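Local coordinates for cell division control protein Cdc48 (Mycobacterium smegmatis, PDB 5E7P) that probably binds and hydrolyses ATP as a AAA-type ATPase with two nucleotide-binding modules, both of which carry ADP in this crystal, at residues M705-D710 / A716-K721; G109-T114 / E337-E342; K232-Q237 / A394-S399; D384-L389 / V567-A572; P210-H215 / G294-A299. All blocks are in the same frame, centred on the assembly; numbering follows the deposited sequence.

Contact 1: residues M705-D710 / A716-K721; sequences MRRSID and AADVAK
R707 points its CG anti to the backbone N (chi1 175°), and its chain then bends at chi3 (48°). This turns the side of the guanidinium toward D718, whose CG stands anti to its own carbonyl carbon. The result is a bidentate, side-on salt bridge between two consecutive helices of the AAA+ lid domain. R707 is the last residue of helix 690-707, and D718 lies in the first turn of helix 716-725. NE of R707 bonds OD1 of D718 at 2.9 Å, and NH2 of R707 bonds OD2 of D718 at 2.8 Å. Both oxygens use their syn lone pairs. The guanidinium and carboxylate planes are only 9° apart, so the two groups meet almost flat, although their side chains cross at about a right angle. Two bonds to two different oxygens fix the rotation of both groups. The pair bridges the loop 708-715 that links the two helices. R707 is exposed, whereas D718 is buried against T703 and A704 of the first helix. On the far side of helix 690-707, M705 packs on helix 44-50. D718 is also tied to the loop beside it: its OD2 takes a second hydrogen bond, from the backbone N of T715.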
# COMPACT_ATOMS: atom_id res chain seq x y z
N MET A 705 -17.86 25.18 -9.22
CA MET A 705 -16.54 25.70 -9.57
C MET A 705 -16.53 26.27 -10.99
O MET A 705 -15.94 27.32 -11.24
CB MET A 705 -15.47 24.62 -9.42
CG MET A 705 -15.26 24.13 -8.00
SD MET A 705 -14.45 25.35 -6.94
CE MET A 705 -12.79 25.34 -7.61
N ARG A 706 -17.18 25.57 -11.91
CA ARG A 706 -17.24 26.02 -13.30
C ARG A 706 -18.14 27.24 -13.46
O ARG A 706 -17.85 28.13 -14.26
CB ARG A 706 -17.71 24.89 -14.23
CG ARG A 706 -16.77 23.70 -14.33
CD ARG A 706 -17.10 22.86 -15.55
NE ARG A 706 -16.43 21.56 -15.54
CZ ARG A 706 -15.15 21.38 -15.84
NH1 ARG A 706 -14.63 20.16 -15.81
NH2 ARG A 706 -14.38 22.41 -16.16
N ARG A 707 -19.23 27.27 -12.70
CA ARG A 707 -20.17 28.38 -12.76
C ARG A 707 -19.50 29.70 -12.36
O ARG A 707 -19.48 30.65 -13.13
CB ARG A 707 -21.38 28.12 -11.86
CG ARG A 707 -22.34 29.30 -11.77
CD ARG A 707 -23.54 29.00 -10.88
NE ARG A 707 -23.14 28.41 -9.61
CZ ARG A 707 -22.58 29.09 -8.61
NH1 ARG A 707 -22.33 30.38 -8.74
NH2 ARG A 707 -22.26 28.46 -7.48
N SER A 708 -18.96 29.74 -11.15
CA SER A 708 -18.22 30.90 -10.69
C SER A 708 -17.11 30.49 -9.74
O SER A 708 -17.36 29.93 -8.67
CB SER A 708 -19.15 31.90 -10.00
OG SER A 708 -18.43 33.02 -9.53
N ILE A 709 -15.87 30.77 -10.13
CA ILE A 709 -14.70 30.40 -9.34
C ILE A 709 -14.64 31.14 -8.00
O ILE A 709 -14.34 30.54 -6.96
CB ILE A 709 -13.39 30.62 -10.14
CG1 ILE A 709 -13.16 29.47 -11.11
CG2 ILE A 709 -12.20 30.75 -9.21
CD1 ILE A 709 -12.93 28.14 -10.43
N ASP A 710 -14.94 32.43 -8.03
CA ASP A 710 -14.88 33.25 -6.82
C ASP A 710 -16.14 33.13 -5.97
O ASP A 710 -16.12 33.47 -4.78
CB ASP A 710 -14.61 34.72 -7.18
CG ASP A 710 -13.31 34.90 -7.94
OD1 ASP A 710 -12.25 35.00 -7.28
OD2 ASP A 710 -13.34 34.95 -9.18
N ALA A 716 -28.29 25.51 -4.47
CA ALA A 716 -29.35 24.53 -4.71
C ALA A 716 -29.50 24.25 -6.20
O ALA A 716 -29.83 23.13 -6.60
CB ALA A 716 -30.66 25.02 -4.12
N ALA A 717 -29.25 25.27 -7.02
CA ALA A 717 -29.32 25.12 -8.47
C ALA A 717 -28.18 24.24 -8.97
O ALA A 717 -28.35 23.47 -9.92
CB ALA A 717 -29.28 26.48 -9.14
N ASP A 718 -27.02 24.36 -8.34
CA ASP A 718 -25.87 23.53 -8.68
C ASP A 718 -26.19 22.06 -8.46
O ASP A 718 -25.85 21.21 -9.29
CB ASP A 718 -24.65 23.93 -7.84
CG ASP A 718 -24.18 25.34 -8.11
OD1 ASP A 718 -24.41 25.84 -9.24
OD2 ASP A 718 -23.59 25.96 -7.20
N VAL A 719 -26.85 21.77 -7.35
CA VAL A 719 -27.25 20.40 -7.03
C VAL A 719 -28.33 19.93 -8.00
O VAL A 719 -28.30 18.79 -8.47
CB VAL A 719 -27.75 20.28 -5.58
CG1 VAL A 719 -28.21 18.87 -5.29
CG2 VAL A 719 -26.65 20.70 -4.61
N ALA A 720 -29.27 20.81 -8.30
CA ALA A 720 -30.36 20.50 -9.22
C ALA A 720 -29.84 20.15 -10.61
O ALA A 720 -30.34 19.23 -11.26
CB ALA A 720 -31.34 21.67 -9.30
N LYS A 721 -28.82 20.88 -11.06
CA LYS A 721 -28.20 20.60 -12.35
C LYS A 721 -27.41 19.29 -12.30
O LYS A 721 -27.45 18.50 -13.23
CB LYS A 721 -27.29 21.75 -12.77
CG LYS A 721 -26.62 21.53 -14.11
CD LYS A 721 -25.74 22.71 -14.49
CE LYS A 721 -25.08 22.49 -15.85
NZ LYS A 721 -24.21 23.64 -16.25

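Contact 2: residues G109-T114 / E337-E342; sequences GARSVT and EMRPPE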
# COMPACT_ATOMS: atom_id res chain seq x y z
N GLY A 109 3.58 2.65 -9.86
CA GLY A 109 4.82 2.40 -9.17
C GLY A 109 5.95 2.34 -10.18
O GLY A 109 5.87 1.62 -11.18
N ALA A 110 7.00 3.12 -9.94
CA ALA A 110 8.14 3.18 -10.85
C ALA A 110 8.90 1.86 -10.89
O ALA A 110 9.21 1.28 -9.85
CB ALA A 110 9.08 4.30 -10.44
N ARG A 111 9.20 1.39 -12.10
CA ARG A 111 10.15 0.31 -12.25
C ARG A 111 11.52 0.91 -11.99
O ARG A 111 12.33 0.35 -11.25
CB ARG A 111 10.10 -0.29 -13.65
CG ARG A 111 8.79 -0.98 -13.98
CD ARG A 111 8.84 -1.66 -15.34
NE ARG A 111 7.51 -1.97 -15.84
CZ ARG A 111 6.82 -1.20 -16.69
NH1 ARG A 111 5.61 -1.57 -17.09
NH2 ARG A 111 7.36 -0.08 -17.14
N SER A 112 11.77 2.07 -12.59
CA SER A 112 13.01 2.79 -12.38
C SER A 112 12.78 4.29 -12.48
O SER A 112 11.80 4.74 -13.06
CB SER A 112 14.07 2.37 -13.41
OG SER A 112 13.79 2.92 -14.68
N VAL A 113 13.69 5.06 -11.88
CA VAL A 113 13.73 6.50 -12.04
C VAL A 113 15.18 6.92 -12.15
O VAL A 113 15.97 6.68 -11.24
CB VAL A 113 13.11 7.25 -10.85
CG1 VAL A 113 13.34 8.75 -10.99
CG2 VAL A 113 11.62 6.94 -10.72
N THR A 114 15.55 7.53 -13.27
CA THR A 114 16.92 7.99 -13.45
C THR A 114 17.03 9.48 -13.15
O THR A 114 16.29 10.29 -13.69
CB THR A 114 17.44 7.70 -14.87
OG1 THR A 114 17.33 6.30 -15.15
CG2 THR A 114 18.90 8.12 -15.00
N GLU A 337 0.23 -11.97 -19.60
CA GLU A 337 -0.15 -12.65 -20.84
C GLU A 337 0.09 -11.86 -22.14
O GLU A 337 0.55 -12.43 -23.13
CB GLU A 337 -1.59 -13.18 -20.77
CG GLU A 337 -1.70 -14.56 -20.14
CD GLU A 337 -2.86 -14.67 -19.18
OE1 GLU A 337 -3.42 -13.63 -18.80
OE2 GLU A 337 -3.20 -15.81 -18.79
N MET A 338 -0.25 -10.57 -22.13
CA MET A 338 0.13 -9.69 -23.23
C MET A 338 1.65 -9.71 -23.31
O MET A 338 2.23 -9.87 -24.38
CB MET A 338 -0.37 -8.26 -22.99
N ARG A 339 2.29 -9.55 -22.15
CA ARG A 339 3.70 -9.85 -22.00
C ARG A 339 3.89 -10.95 -20.96
O ARG A 339 3.58 -10.77 -19.78
CB ARG A 339 4.51 -8.59 -21.65
CG ARG A 339 4.08 -7.88 -20.37
CD ARG A 339 4.39 -6.39 -20.39
NE ARG A 339 5.80 -6.09 -20.19
CZ ARG A 339 6.25 -5.09 -19.44
NH1 ARG A 339 7.55 -4.88 -19.31
NH2 ARG A 339 5.39 -4.29 -18.82
N PRO A 340 4.34 -12.13 -21.41
CA PRO A 340 4.67 -13.22 -20.48
C PRO A 340 5.99 -12.91 -19.79
O PRO A 340 6.59 -11.88 -20.09
CB PRO A 340 4.82 -14.43 -21.42
CG PRO A 340 4.18 -14.03 -22.71
CD PRO A 340 4.41 -12.56 -22.81
N PRO A 341 6.43 -13.78 -18.86
CA PRO A 341 7.78 -13.58 -18.34
C PRO A 341 8.82 -13.74 -19.44
O PRO A 341 8.64 -14.57 -20.34
CB PRO A 341 7.92 -14.70 -17.30
CG PRO A 341 6.53 -14.98 -16.87
CD PRO A 341 5.69 -14.80 -18.10
N GLU A 342 9.89 -12.95 -19.37
CA GLU A 342 11.00 -13.05 -20.33
C GLU A 342 11.65 -14.43 -20.25
O GLU A 342 11.59 -15.09 -19.22
CB GLU A 342 12.03 -11.96 -20.04
CG GLU A 342 11.56 -10.55 -20.31
CD GLU A 342 12.56 -9.50 -19.85
OE1 GLU A 342 12.76 -8.51 -20.58
OE2 GLU A 342 13.14 -9.67 -18.76
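The guanidinium groups of R111 and R339 meet at a steep angle. R339 NH1 lies over one face of the R111 group. R111 NH1 in turn approaches the R339 group at its edge, in its plane. The planes are 72° apart, which makes the arrangement edge-to-face. The nearest atoms are NH1 of R111 and NH2 of R339, 3.2 Å apart. Both are donors, so they cannot bond to each other. The exact gap is uncertain at this resolution. The two side chains come from opposite directions across the surface. R111 reaches out as an extended chain from CG to NE. R339 bends at chi3 (-75°), and this swings its head round to meet R111. The two backbones stay far apart, with the CA atoms of R111 and P341 15.4 Å from each other. NH2 of R111 makes a salt bridge to D184, which probably eases the closeness of like charges. E337 and M338, just before R339, are poorly ordered, so the position of this loop is best read with caution. This is a surface contact, away from the ADP sites, between the sheet holding strand 112-116 and a loop of the first AAA module. R111 leads into strand 112-116, which runs between strands 177-184 and 196-199. R339 sits in the loop that joins strand 321-326 to helix 344-356.

Contact 3: residues K232-Q237 / A394-S399; sequences KVTHPQ and ATARRS
T234 and A396 form the close part of this contact. The methyl CG2 of T234 lies 3.9 Å from CB of A396 and 3.8 Å from the backbone O of A396. CB of T234 is 4.1 Å from the same alanine methyl. The T234 torsion puts OG1 between the backbone N and the carbonyl carbon (chi1 72°) and leaves CG2 to face the helix. The interaction is therefore a plain van der Waals one, small methyl against small methyl. The backbones are near here, with the CA atoms of T234 and A396 5.6 Å apart. The other side is looser. S399, one turn further along the helix, is partly exposed, and its CB is 4.3 Å from CG2 of T234. A bound glycerol, probably from the crystallisation liquor, lies about 4 Å from the T234 side chain and bonds ND1 of H235. ADP is near but does not touch: it is about 8 Å from the T234 side chain. The contact joins the loop between helices 228-232 and 237-249 to the start of helix 394-404. That helix follows edge strand 385-388 and carries M403 of the first ADP site.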
# COMPACT_ATOMS: atom_id res chain seq x y z
N LYS A 232 10.24 -8.71 16.20
CA LYS A 232 9.14 -9.61 16.53
C LYS A 232 8.08 -9.01 17.45
O LYS A 232 7.05 -9.65 17.71
CB LYS A 232 9.67 -10.94 17.08
CG LYS A 232 10.28 -10.87 18.47
CD LYS A 232 11.16 -12.09 18.72
CE LYS A 232 11.44 -12.31 20.20
NZ LYS A 232 10.31 -13.01 20.89
N VAL A 233 8.30 -7.79 17.93
CA VAL A 233 7.30 -7.14 18.78
C VAL A 233 6.12 -6.59 17.98
O VAL A 233 5.02 -6.47 18.51
CB VAL A 233 7.91 -6.03 19.68
CG1 VAL A 233 9.03 -6.60 20.54
CG2 VAL A 233 8.41 -4.87 18.85
N THR A 234 6.35 -6.27 16.71
CA THR A 234 5.26 -5.84 15.84
C THR A 234 5.07 -6.81 14.68
O THR A 234 4.07 -6.74 13.96
CB THR A 234 5.48 -4.42 15.28
OG1 THR A 234 6.53 -4.44 14.31
CG2 THR A 234 5.82 -3.45 16.40
N HIS A 235 6.03 -7.71 14.49
CA HIS A 235 5.93 -8.73 13.45
C HIS A 235 6.13 -10.12 14.03
O HIS A 235 7.24 -10.67 13.99
CB HIS A 235 6.93 -8.45 12.33
CG HIS A 235 6.57 -7.28 11.47
ND1 HIS A 235 7.47 -6.29 11.15
CD2 HIS A 235 5.41 -6.94 10.87
CE1 HIS A 235 6.88 -5.39 10.39
NE2 HIS A 235 5.63 -5.76 10.20
N PRO A 236 5.05 -10.72 14.55
CA PRO A 236 5.06 -12.04 15.19
C PRO A 236 5.43 -13.14 14.20
O PRO A 236 5.80 -14.24 14.60
CB PRO A 236 3.61 -12.22 15.66
CG PRO A 236 3.02 -10.85 15.65
CD PRO A 236 3.70 -10.13 14.53
N GLN A 237 5.31 -12.85 12.91
CA GLN A 237 5.63 -13.81 11.87
C GLN A 237 7.13 -14.09 11.81
O GLN A 237 7.56 -15.09 11.24
CB GLN A 237 5.13 -13.32 10.50
CG GLN A 237 3.62 -13.34 10.33
CD GLN A 237 2.92 -12.11 10.89
OE1 GLN A 237 3.56 -11.21 11.44
NE2 GLN A 237 1.60 -12.07 10.74
N ALA A 394 -2.38 0.83 16.31
CA ALA A 394 -1.98 2.01 17.08
C ALA A 394 -0.91 1.68 18.13
O ALA A 394 0.04 2.44 18.31
CB ALA A 394 -3.19 2.66 17.73
N THR A 395 -1.07 0.55 18.80
CA THR A 395 -0.10 0.11 19.80
C THR A 395 1.26 -0.17 19.16
O THR A 395 2.29 0.30 19.63
CB THR A 395 -0.57 -1.15 20.54
OG1 THR A 395 -1.87 -0.91 21.11
CG2 THR A 395 0.40 -1.52 21.64
N ALA A 396 1.24 -0.95 18.08
CA ALA A 396 2.46 -1.28 17.36
C ALA A 396 3.14 -0.02 16.80
O ALA A 396 4.37 0.07 16.78
CB ALA A 396 2.16 -2.26 16.24
N ARG A 397 2.34 0.94 16.36
CA ARG A 397 2.89 2.19 15.84
C ARG A 397 3.63 2.98 16.91
O ARG A 397 4.67 3.57 16.64
CB ARG A 397 1.79 3.04 15.19
CG ARG A 397 1.21 2.43 13.93
CD ARG A 397 0.45 3.45 13.08
NE ARG A 397 -0.73 3.99 13.74
CZ ARG A 397 -1.93 3.40 13.74
NH1 ARG A 397 -2.10 2.24 13.12
NH2 ARG A 397 -2.95 3.96 14.36
N ARG A 398 3.10 2.98 18.13
CA ARG A 398 3.76 3.65 19.24
C ARG A 398 5.08 2.96 19.57
O ARG A 398 6.07 3.62 19.88
CB ARG A 398 2.86 3.72 20.47
CG ARG A 398 3.55 4.31 21.69
CD ARG A 398 2.56 4.85 22.70
NE ARG A 398 3.25 5.49 23.83
CZ ARG A 398 2.65 6.24 24.74
NH1 ARG A 398 1.34 6.46 24.68
NH2 ARG A 398 3.36 6.78 25.73
N SER A 399 5.09 1.64 19.48
CA SER A 399 6.31 0.86 19.69
C SER A 399 7.38 1.23 18.66
O SER A 399 8.56 1.35 18.98
CB SER A 399 6.03 -0.64 19.62
OG SER A 399 5.28 -1.08 20.74

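Contact 4: residues D384-L389 / V567-A572; sequences DRELGL and VRELFA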
# COMPACT_ATOMS: atom_id res chain seq x y z
N ASP A 384 8.56 -22.87 -1.28
CA ASP A 384 7.51 -23.83 -0.97
C ASP A 384 6.49 -23.28 0.01
O ASP A 384 5.40 -23.82 0.16
CB ASP A 384 8.12 -25.12 -0.42
CG ASP A 384 8.75 -24.93 0.95
OD1 ASP A 384 9.92 -24.49 1.02
OD2 ASP A 384 8.07 -25.22 1.95
N ARG A 385 6.85 -22.19 0.69
CA ARG A 385 5.96 -21.61 1.69
C ARG A 385 6.02 -20.08 1.71
O ARG A 385 6.97 -19.48 1.22
CB ARG A 385 6.29 -22.17 3.08
CG ARG A 385 7.63 -21.74 3.63
CD ARG A 385 8.03 -22.61 4.81
NE ARG A 385 8.44 -23.95 4.39
CZ ARG A 385 8.61 -24.97 5.22
NH1 ARG A 385 8.39 -24.82 6.52
NH2 ARG A 385 8.99 -26.15 4.75
N GLU A 386 4.99 -19.46 2.28
CA GLU A 386 4.86 -18.01 2.26
C GLU A 386 4.51 -17.43 3.63
O GLU A 386 4.01 -18.13 4.51
CB GLU A 386 3.81 -17.58 1.23
CG GLU A 386 4.14 -18.01 -0.19
CD GLU A 386 3.13 -17.49 -1.19
OE1 GLU A 386 2.20 -16.77 -0.79
OE2 GLU A 386 3.28 -17.81 -2.39
N LEU A 387 4.78 -16.14 3.79
CA LEU A 387 4.59 -15.47 5.06
C LEU A 387 4.08 -14.05 4.80
O LEU A 387 4.74 -13.27 4.11
CB LEU A 387 5.91 -15.45 5.82
CG LEU A 387 5.87 -15.60 7.34
CD1 LEU A 387 4.92 -16.72 7.74
CD2 LEU A 387 7.27 -15.91 7.85
N GLY A 388 2.91 -13.73 5.34
CA GLY A 388 2.32 -12.42 5.14
C GLY A 388 2.41 -11.53 6.37
O GLY A 388 1.95 -11.90 7.44
N LEU A 389 3.01 -10.36 6.20
CA LEU A 389 3.13 -9.39 7.29
C LEU A 389 1.92 -8.46 7.34
O LEU A 389 1.17 -8.35 6.37
CB LEU A 389 4.42 -8.58 7.16
CG LEU A 389 5.63 -9.10 7.94
CD1 LEU A 389 5.84 -10.58 7.69
CD2 LEU A 389 6.88 -8.31 7.59
N VAL A 567 -5.21 -20.95 -5.07
CA VAL A 567 -6.14 -21.06 -3.95
C VAL A 567 -5.44 -21.64 -2.73
O VAL A 567 -5.46 -21.04 -1.65
CB VAL A 567 -7.35 -21.94 -4.31
CG1 VAL A 567 -8.15 -22.28 -3.05
CG2 VAL A 567 -8.23 -21.25 -5.34
N ARG A 568 -4.81 -22.80 -2.90
CA ARG A 568 -4.10 -23.46 -1.82
C ARG A 568 -2.97 -22.58 -1.29
O ARG A 568 -2.71 -22.55 -0.09
CB ARG A 568 -3.55 -24.82 -2.27
CG ARG A 568 -4.64 -25.85 -2.58
CD ARG A 568 -4.06 -27.25 -2.76
NE ARG A 568 -3.23 -27.36 -3.95
CZ ARG A 568 -1.91 -27.57 -3.93
NH1 ARG A 568 -1.28 -27.70 -2.77
NH2 ARG A 568 -1.24 -27.66 -5.06
N GLU A 569 -2.32 -21.86 -2.19
CA GLU A 569 -1.26 -20.92 -1.82
C GLU A 569 -1.80 -19.83 -0.91
O GLU A 569 -1.25 -19.57 0.16
CB GLU A 569 -0.65 -20.30 -3.07
CG GLU A 569 0.32 -19.17 -2.79
CD GLU A 569 0.79 -18.48 -4.06
OE1 GLU A 569 0.88 -19.16 -5.10
OE2 GLU A 569 1.05 -17.26 -4.01
N LEU A 570 -2.89 -19.20 -1.34
CA LEU A 570 -3.53 -18.11 -0.61
C LEU A 570 -3.87 -18.51 0.83
O LEU A 570 -3.53 -17.80 1.77
CB LEU A 570 -4.79 -17.68 -1.35
CG LEU A 570 -5.78 -16.75 -0.64
CD1 LEU A 570 -5.15 -15.41 -0.34
CD2 LEU A 570 -7.03 -16.58 -1.48
N PHE A 571 -4.53 -19.65 0.98
CA PHE A 571 -4.94 -20.11 2.30
C PHE A 571 -3.76 -20.55 3.15
O PHE A 571 -3.74 -20.29 4.36
CB PHE A 571 -5.99 -21.22 2.19
CG PHE A 571 -7.36 -20.72 1.85
CD1 PHE A 571 -7.74 -20.52 0.54
CD2 PHE A 571 -8.27 -20.42 2.86
CE1 PHE A 571 -9.01 -20.04 0.23
CE2 PHE A 571 -9.53 -19.94 2.56
CZ PHE A 571 -9.90 -19.75 1.24
N ALA A 572 -2.78 -21.19 2.53
CA ALA A 572 -1.57 -21.61 3.24
C ALA A 572 -0.81 -20.41 3.77
O ALA A 572 -0.22 -20.47 4.85
CB ALA A 572 -0.67 -22.46 2.34
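E386 and E569 bring their carboxylates together where the two AAA modules of the chain meet. E386 is on strand 385-388, an edge strand of the first module's six-stranded sheet. E569 is on helix 563-576 of the second module. The modelled OE2 atoms of E386 and E569 are 2.8 Å apart. Both are acceptors here and do not bond; at this resolution the exact gap is doubtful. The carboxylate planes are 71° apart, so the groups are not stacked. Both side chains are extended beyond CG. E569 holds its CG anti to the backbone N (chi1 172°), and this carries the end of the chain over to E386. Arginines form the next shell. R573, on the same helix as E569, makes a salt bridge to OE1 of E386, and R378 makes one to OE2 of E569. These positive charges probably offset the repulsion between the acids. Further out, backbone bonds from R385 and L387 to strand 265-269 hold the strand. At its start R385 is clamped to its neighbour: NE of R385 bonds OD2 of D384 at 2.8 Å.

Contact 5: residues P210-H215 / G294-A299; sequences PPTGRH and GPEVGA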
# COMPACT_ATOMS: atom_id res chain seq x y z
N PRO A 210 29.30 4.01 -10.00
CA PRO A 210 29.57 2.63 -9.56
C PRO A 210 28.57 1.60 -10.09
O PRO A 210 27.41 1.94 -10.31
CB PRO A 210 29.46 2.73 -8.04
CG PRO A 210 29.88 4.12 -7.73
CD PRO A 210 29.35 4.95 -8.87
N PRO A 211 29.03 0.35 -10.29
CA PRO A 211 28.18 -0.73 -10.80
C PRO A 211 27.06 -1.09 -9.82
O PRO A 211 27.24 -1.00 -8.61
CB PRO A 211 29.15 -1.90 -10.94
CG PRO A 211 30.25 -1.60 -9.98
CD PRO A 211 30.40 -0.11 -10.02
N THR A 212 25.91 -1.49 -10.36
CA THR A 212 24.77 -1.85 -9.54
C THR A 212 24.29 -3.27 -9.84
O THR A 212 24.73 -3.89 -10.81
CB THR A 212 23.59 -0.87 -9.76
OG1 THR A 212 23.20 -0.88 -11.14
CG2 THR A 212 23.99 0.54 -9.36
N GLY A 213 23.40 -3.78 -9.00
CA GLY A 213 22.79 -5.08 -9.23
C GLY A 213 23.69 -6.26 -8.92
O GLY A 213 23.45 -7.37 -9.38
N ARG A 214 24.74 -6.02 -8.13
CA ARG A 214 25.64 -7.09 -7.72
C ARG A 214 25.42 -7.43 -6.24
O ARG A 214 24.97 -6.59 -5.47
CB ARG A 214 27.10 -6.70 -7.98
CG ARG A 214 27.40 -6.49 -9.46
CD ARG A 214 28.29 -5.28 -9.69
NE ARG A 214 29.71 -5.59 -9.56
CZ ARG A 214 30.55 -5.73 -10.58
NH1 ARG A 214 30.10 -5.58 -11.82
NH2 ARG A 214 31.82 -6.01 -10.37
N HIS A 215 25.72 -8.67 -5.86
CA HIS A 215 25.40 -9.14 -4.52
C HIS A 215 26.37 -8.64 -3.45
O HIS A 215 27.54 -8.37 -3.73
CB HIS A 215 25.31 -10.67 -4.48
CG HIS A 215 26.61 -11.37 -4.67
ND1 HIS A 215 27.52 -11.56 -3.65
CD2 HIS A 215 27.17 -11.94 -5.77
CE1 HIS A 215 28.57 -12.21 -4.11
NE2 HIS A 215 28.39 -12.45 -5.39
N GLY A 294 16.64 -6.89 -5.67
CA GLY A 294 15.76 -7.20 -6.79
C GLY A 294 15.61 -6.13 -7.86
O GLY A 294 15.77 -6.42 -9.05
N PRO A 295 15.29 -4.89 -7.46
CA PRO A 295 15.15 -3.81 -8.45
C PRO A 295 16.45 -3.48 -9.19
O PRO A 295 16.40 -3.28 -10.40
CB PRO A 295 14.71 -2.62 -7.60
CG PRO A 295 14.03 -3.23 -6.43
CD PRO A 295 14.81 -4.48 -6.13
N GLU A 296 17.57 -3.42 -8.48
CA GLU A 296 18.85 -3.11 -9.12
C GLU A 296 19.25 -4.18 -10.13
O GLU A 296 19.72 -3.86 -11.23
CB GLU A 296 19.96 -2.94 -8.08
CG GLU A 296 20.00 -1.57 -7.43
CD GLU A 296 21.22 -1.38 -6.55
OE1 GLU A 296 22.20 -2.15 -6.70
OE2 GLU A 296 21.21 -0.45 -5.71
N VAL A 297 19.05 -5.44 -9.77
CA VAL A 297 19.35 -6.55 -10.67
C VAL A 297 18.36 -6.60 -11.83
O VAL A 297 18.76 -6.78 -12.98
CB VAL A 297 19.34 -7.90 -9.93
CG1 VAL A 297 19.74 -9.02 -10.88
CG2 VAL A 297 20.28 -7.85 -8.74
N GLY A 298 17.08 -6.41 -11.52
CA GLY A 298 16.04 -6.40 -12.54
C GLY A 298 16.23 -5.34 -13.61
O GLY A 298 15.73 -5.48 -14.73
N ALA A 299 16.95 -4.27 -13.27
CA ALA A 299 17.18 -3.16 -14.19
C ALA A 299 18.36 -3.42 -15.12
O ALA A 299 18.49 -2.76 -16.16
CB ALA A 299 17.40 -1.87 -13.41
O HOH W 1 20.35 -1.38 -11.99
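G213 takes a positive phi (76°) and brings its CA within 4.0 Å of the CA of V297, so the backbone of the loop lies directly against the helix. The place is the edge of the first AAA module, a P-loop NTPase fold. Residues 210-215 lead into edge strand 216-218 of its six-stranded sheet. Helix 294-299 follows strand 289-293, the next strand in. Lacking a side chain, G213 leaves room for this close approach. E296 makes the one direct hydrogen bond between the segments. The backbone N of G213 donates to OE1 of E296 at 3.1 Å, and the bond is nearly straight (168°). The donor meets the oxygen on its anti side, 19° out of the carboxylate plane. The E296 chain is extended beyond CG, which lets the carboxylate reach over the loop. There OE1 of E296 also rests 3.6 Å from CB of T212, with the two side chains crossing at about a right angle. On the other side of the glycine, CG2 of V297 lies against the O of G213. That oxygen also accepts a hydrogen bond from OG of S308 on helix 302-319. T212 and E296 both touch P127, so helix 127-133 covers this side of the contact. A water completes the join. It donates to the backbone O of E296 at 2.7 Å and lies 3.0 Å from OG1 of T212.

In the fold
Contacts 3 and 4 touch each other: Q237 and H235 pack on L387, G388 and L389. Both involve the chain around edge strand 385-388. Contact 5 lies at the opposite edge of the same sheet. Contacts 1, 3, 4 and 5 are partly buried; contact 2 alone is a surface contact, about 15 Å from contact 5 between centres. Contact 1 stands alone in the lid, with its centre more than 40 Å from the centres of the others. The chemistry varies with place. Contact 1 is a true salt bridge. Contacts 2 and 4 bring like charges together. In contact 4 both acids have arginine partners, and in contact 2 R111 pairs with D184. Contact 3 is methyl packing. Contact 5 relies on backbone, carboxylate and water.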